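Local coordinates for Tv2483 (Treponema vincentii, PDB 6DET), which binds L-arginine selectively and probably delivers it to an ABC transporter as its lipoprotein receptor, at residues A[115-120]-A[233-238]; A[126-131]-A[208-213]. One frame throughout, in Å; residues are numbered along the deposited sequence.

Interaction 1 of 2, residues A[115-120]-A[233-238]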
# COMPACT_ATOMS: atom_id res chain seq x y z
N MET A 115 9.28 9.47 4.44
CA MET A 115 7.94 9.24 3.92
C MET A 115 7.24 10.58 3.70
O MET A 115 7.42 11.53 4.47
CB MET A 115 7.15 8.32 4.86
CG MET A 115 7.76 6.90 4.85
SD MET A 115 7.08 5.67 5.99
CE MET A 115 7.79 6.25 7.51
N CYS A 116 6.47 10.68 2.61
CA CYS A 116 5.82 11.94 2.33
C CYS A 116 4.50 12.00 3.07
O CYS A 116 4.00 11.00 3.60
CB CYS A 116 5.60 12.12 0.83
SG CYS A 116 4.31 11.07 0.17
N THR A 117 3.93 13.20 3.12
CA THR A 117 2.72 13.43 3.87
C THR A 117 1.67 12.39 3.44
O THR A 117 1.51 12.14 2.24
CB THR A 117 2.22 14.85 3.67
OG1 THR A 117 1.10 15.07 4.54
CG2 THR A 117 1.85 15.08 2.24
N PRO A 118 1.01 11.74 4.39
CA PRO A 118 0.08 10.65 4.03
C PRO A 118 -1.04 11.08 3.10
O PRO A 118 -1.55 12.20 3.17
CB PRO A 118 -0.47 10.21 5.39
CG PRO A 118 0.63 10.50 6.33
CD PRO A 118 1.35 11.72 5.82
N TYR A 119 -1.46 10.15 2.22
CA TYR A 119 -2.44 10.48 1.21
C TYR A 119 -3.72 9.66 1.32
O TYR A 119 -4.74 10.07 0.74
CB TYR A 119 -1.80 10.35 -0.20
CG TYR A 119 -1.56 8.91 -0.69
CD1 TYR A 119 -0.53 8.13 -0.13
CD2 TYR A 119 -2.28 8.39 -1.75
CE1 TYR A 119 -0.29 6.81 -0.59
CE2 TYR A 119 -2.06 7.07 -2.21
CZ TYR A 119 -1.07 6.30 -1.62
OH TYR A 119 -0.84 5.01 -2.08
N LEU A 120 -3.71 8.55 2.06
CA LEU A 120 -4.91 7.74 2.32
C LEU A 120 -4.84 7.18 3.73
O LEU A 120 -3.75 6.96 4.26
CB LEU A 120 -5.05 6.55 1.36
CG LEU A 120 -5.38 6.81 -0.11
CD1 LEU A 120 -5.25 5.54 -0.95
CD2 LEU A 120 -6.79 7.42 -0.19
N LYS A 233 9.93 18.58 -3.20
CA LYS A 233 9.40 18.92 -4.52
C LYS A 233 8.12 18.15 -4.79
O LYS A 233 7.12 18.71 -5.24
CB LYS A 233 10.44 18.60 -5.61
CG LYS A 233 10.27 19.40 -6.88
CD LYS A 233 10.87 20.76 -6.68
CE LYS A 233 10.67 21.66 -7.85
NZ LYS A 233 11.22 22.98 -7.54
N ILE A 234 8.17 16.84 -4.54
CA ILE A 234 7.02 15.96 -4.72
C ILE A 234 5.84 16.46 -3.89
O ILE A 234 4.71 16.57 -4.38
CB ILE A 234 7.39 14.53 -4.32
CG1 ILE A 234 8.46 13.94 -5.26
CG2 ILE A 234 6.12 13.66 -4.27
CD1 ILE A 234 8.03 13.70 -6.59
N GLU A 235 6.09 16.77 -2.63
CA GLU A 235 5.00 17.19 -1.76
C GLU A 235 4.39 18.50 -2.24
O GLU A 235 3.17 18.69 -2.14
CB GLU A 235 5.51 17.31 -0.33
CG GLU A 235 5.75 15.96 0.32
CD GLU A 235 6.23 16.06 1.75
OE1 GLU A 235 6.93 17.05 2.08
OE2 GLU A 235 5.89 15.16 2.53
N SER A 236 5.20 19.41 -2.79
CA SER A 236 4.64 20.66 -3.28
C SER A 236 3.64 20.42 -4.41
O SER A 236 2.59 21.07 -4.47
CB SER A 236 5.76 21.58 -3.77
OG SER A 236 5.21 22.81 -4.17
N VAL A 237 3.96 19.52 -5.33
CA VAL A 237 3.07 19.22 -6.45
C VAL A 237 1.85 18.44 -5.98
O VAL A 237 0.73 18.67 -6.46
CB VAL A 237 3.84 18.47 -7.54
CG1 VAL A 237 2.91 18.18 -8.70
CG2 VAL A 237 5.03 19.32 -8.00
N LEU A 238 2.04 17.47 -5.09
CA LEU A 238 0.90 16.74 -4.54
C LEU A 238 -0.11 17.70 -3.91
O LEU A 238 -1.32 17.51 -4.04
CB LEU A 238 1.35 15.72 -3.50
CG LEU A 238 2.08 14.47 -4.03
CD1 LEU A 238 2.53 13.56 -2.87
CD2 LEU A 238 1.18 13.71 -5.02
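Glu235 reaches from helix 228-243 across the chain at Cys116 and Thr117, and its carboxylate does most of the touching. OE2 accepts the backbone N-H of Thr117, with 2.8 Å between Glu235 OE2 and Thr117 N. The bond is bent, with 144° at the hydrogen; it uses the anti side of the carboxylate, and the donor lies 16° out of its plane. The same oxygen sits 3.2 Å from Cys116 CA, so Glu235 OE2 meets the chain at the Cys116-Thr117 junction. The Glu235 side chain runs extended beyond CG, which carries the carboxylate to the loop. Its aliphatic part is used as well: Glu235 CG packs 3.9 Å from Cys116 CB. Thr117 crosses the acid at a slant; with OG1 anti to the backbone N (chi1 -174°), its methyl CG2 sits between N and the carbonyl carbon, 4.1 Å from Glu235 OE2. One turn along the helix, Leu238 turns toward the same loop; an apolar contact of Cys116 SG with Leu238 CD1 at 4.3 Å is doubtful, since Cys116 has a second conformer. Behind the loop, Cys116 O bonds to Thr220 OG1 and the ring of Tyr119 stacks on Phe221, both from strand 215-223. On the helix side, Ile234 and Leu238 pack on Leu69 and Ile65 of helix 61-73. A carboxylate carried by a helix thus accepts a backbone N-H of the loop between strands 114-115 and 120-129, within one alpha/beta lobe of the two-lobed solute-binding protein fold of family 3.

Interaction 2 of 2, residues A[126-131]-A[208-213]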
# COMPACT_ATOMS: atom_id res chain seq x y z
N VAL A 126 -9.23 -8.70 8.81
CA VAL A 126 -9.10 -10.16 8.75
C VAL A 126 -10.29 -10.72 8.00
O VAL A 126 -11.45 -10.41 8.33
CB VAL A 126 -8.98 -10.77 10.15
CG1 VAL A 126 -8.91 -12.30 10.03
CG2 VAL A 126 -7.74 -10.24 10.84
N VAL A 127 -10.01 -11.55 7.00
CA VAL A 127 -11.02 -12.11 6.12
C VAL A 127 -11.03 -13.62 6.30
O VAL A 127 -9.97 -14.25 6.40
CB VAL A 127 -10.77 -11.73 4.64
CG1 VAL A 127 -11.79 -12.40 3.71
CG2 VAL A 127 -10.82 -10.19 4.46
N THR A 128 -12.23 -14.19 6.39
CA THR A 128 -12.43 -15.63 6.51
C THR A 128 -13.42 -16.08 5.44
O THR A 128 -13.96 -15.25 4.70
CB THR A 128 -12.96 -16.03 7.90
OG1 THR A 128 -14.24 -15.43 8.13
CG2 THR A 128 -12.01 -15.58 8.98
N LEU A 129 -13.65 -17.39 5.37
CA LEU A 129 -14.76 -17.92 4.59
C LEU A 129 -16.07 -17.69 5.34
O LEU A 129 -16.16 -17.93 6.55
CB LEU A 129 -14.56 -19.41 4.32
CG LEU A 129 -13.28 -19.76 3.56
CD1 LEU A 129 -13.05 -21.24 3.59
CD2 LEU A 129 -13.36 -19.26 2.13
N ALA A 130 -17.09 -17.22 4.62
CA ALA A 130 -18.28 -16.69 5.26
C ALA A 130 -19.11 -17.79 5.88
O ALA A 130 -19.88 -17.54 6.83
CB ALA A 130 -19.13 -15.91 4.25
N GLY A 131 -18.97 -19.00 5.39
CA GLY A 131 -19.84 -20.08 5.82
C GLY A 131 -19.26 -20.81 7.00
O GLY A 131 -19.62 -21.96 7.27
N SER A 208 -16.01 -13.39 4.61
CA SER A 208 -16.51 -12.67 5.77
C SER A 208 -15.38 -11.84 6.35
O SER A 208 -14.23 -12.28 6.41
CB SER A 208 -17.06 -13.65 6.83
OG SER A 208 -17.21 -13.01 8.08
N ILE A 209 -15.70 -10.62 6.74
CA ILE A 209 -14.74 -9.75 7.41
C ILE A 209 -15.04 -9.74 8.90
O ILE A 209 -16.18 -9.46 9.32
CB ILE A 209 -14.77 -8.32 6.84
CG1 ILE A 209 -14.45 -8.32 5.35
CG2 ILE A 209 -13.78 -7.44 7.56
CD1 ILE A 209 -14.81 -6.99 4.67
N ILE A 210 -14.02 -10.02 9.71
CA ILE A 210 -14.16 -9.85 11.15
C ILE A 210 -14.37 -8.38 11.46
O ILE A 210 -13.59 -7.52 11.04
CB ILE A 210 -12.93 -10.41 11.88
CG1 ILE A 210 -12.72 -11.90 11.54
CG2 ILE A 210 -13.08 -10.21 13.37
CD1 ILE A 210 -13.90 -12.77 11.82
N ASN A 211 -15.40 -8.09 12.27
CA ASN A 211 -15.80 -6.71 12.54
C ASN A 211 -14.62 -5.86 13.01
O ASN A 211 -14.39 -4.75 12.50
CB ASN A 211 -16.92 -6.70 13.58
CG ASN A 211 -17.70 -5.41 13.58
OD1 ASN A 211 -18.62 -5.23 12.79
ND2 ASN A 211 -17.33 -4.50 14.48
N GLU A 212 -13.85 -6.36 13.97
CA GLU A 212 -12.75 -5.58 14.54
C GLU A 212 -11.55 -5.60 13.59
O GLU A 212 -11.04 -6.67 13.25
CB GLU A 212 -12.37 -6.13 15.91
CG GLU A 212 -11.42 -5.25 16.68
CD GLU A 212 -11.34 -5.63 18.14
OE1 GLU A 212 -11.59 -6.81 18.46
OE2 GLU A 212 -11.03 -4.74 18.97
N ALA A 213 -11.13 -4.42 13.15
CA ALA A 213 -9.89 -4.31 12.40
C ALA A 213 -8.72 -4.49 13.37
O ALA A 213 -8.85 -4.25 14.57
CB ALA A 213 -9.81 -2.94 11.72
O HOH W 1 -10.96 -7.35 10.71
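A water is gripped by Val126, Ile210 and Glu212: it accepts from Val126 N at 2.9 Å and donates to Ile210 O and to Glu212 O, the last at 2.6 Å from the water oxygen. It stands in for the second backbone bond of the Val126-Ile210 pair, whose other bond, Ile210 N to Val126 O, is direct at 2.9 Å and nearly straight (162° at the hydrogen). Thr128 and Ser208 form an antiparallel hydrogen-bonded pair, with Thr128 N to Ser208 O and Ser208 N to Thr128 O both at 2.8 Å. Strand 207-209, which pairs with the end of strand 120-129, borders the mixed sheet of an alpha/beta lobe here; at this end, strand 189-193 also pairs with 120-129 (Val127 with Ile190). Val126 and Ile210 run alongside each other, CG1 to CG1 at 4.1 Å. The opposite face carries the non-hydrogen-bonded pair Val127 and Ile209, whose side chains cross at a slant; Leu201 of helix 200-203 touches both. On the Thr128 face, OG1 sits between the backbone N and the carbonyl carbon (chi1 62°), which places Thr128 OG1 3.6 Å from Ser208 CB; that carbon also packs against Ala130 CA.

In the fold
Along the chain the segments come in the order 115-120, 126-131, 208-213, 233-238, so interaction 1 encloses interaction 2. Their centres are 33 Å apart on opposite sides of the chain's centre, with nearest atoms about 14 Å apart and no direct touch. Strand 120-129 joins them: 115-120 leads into it and 126-129 form its far end. Its antiparallel partner, strand 215-223, runs back from just after 208-213 to just before helix 228-243. These two strands are consistent with the paired connections between lobes in such binding proteins. Interaction 1 would then belong to one lobe and interaction 2 to the other, with the bound arginine between them.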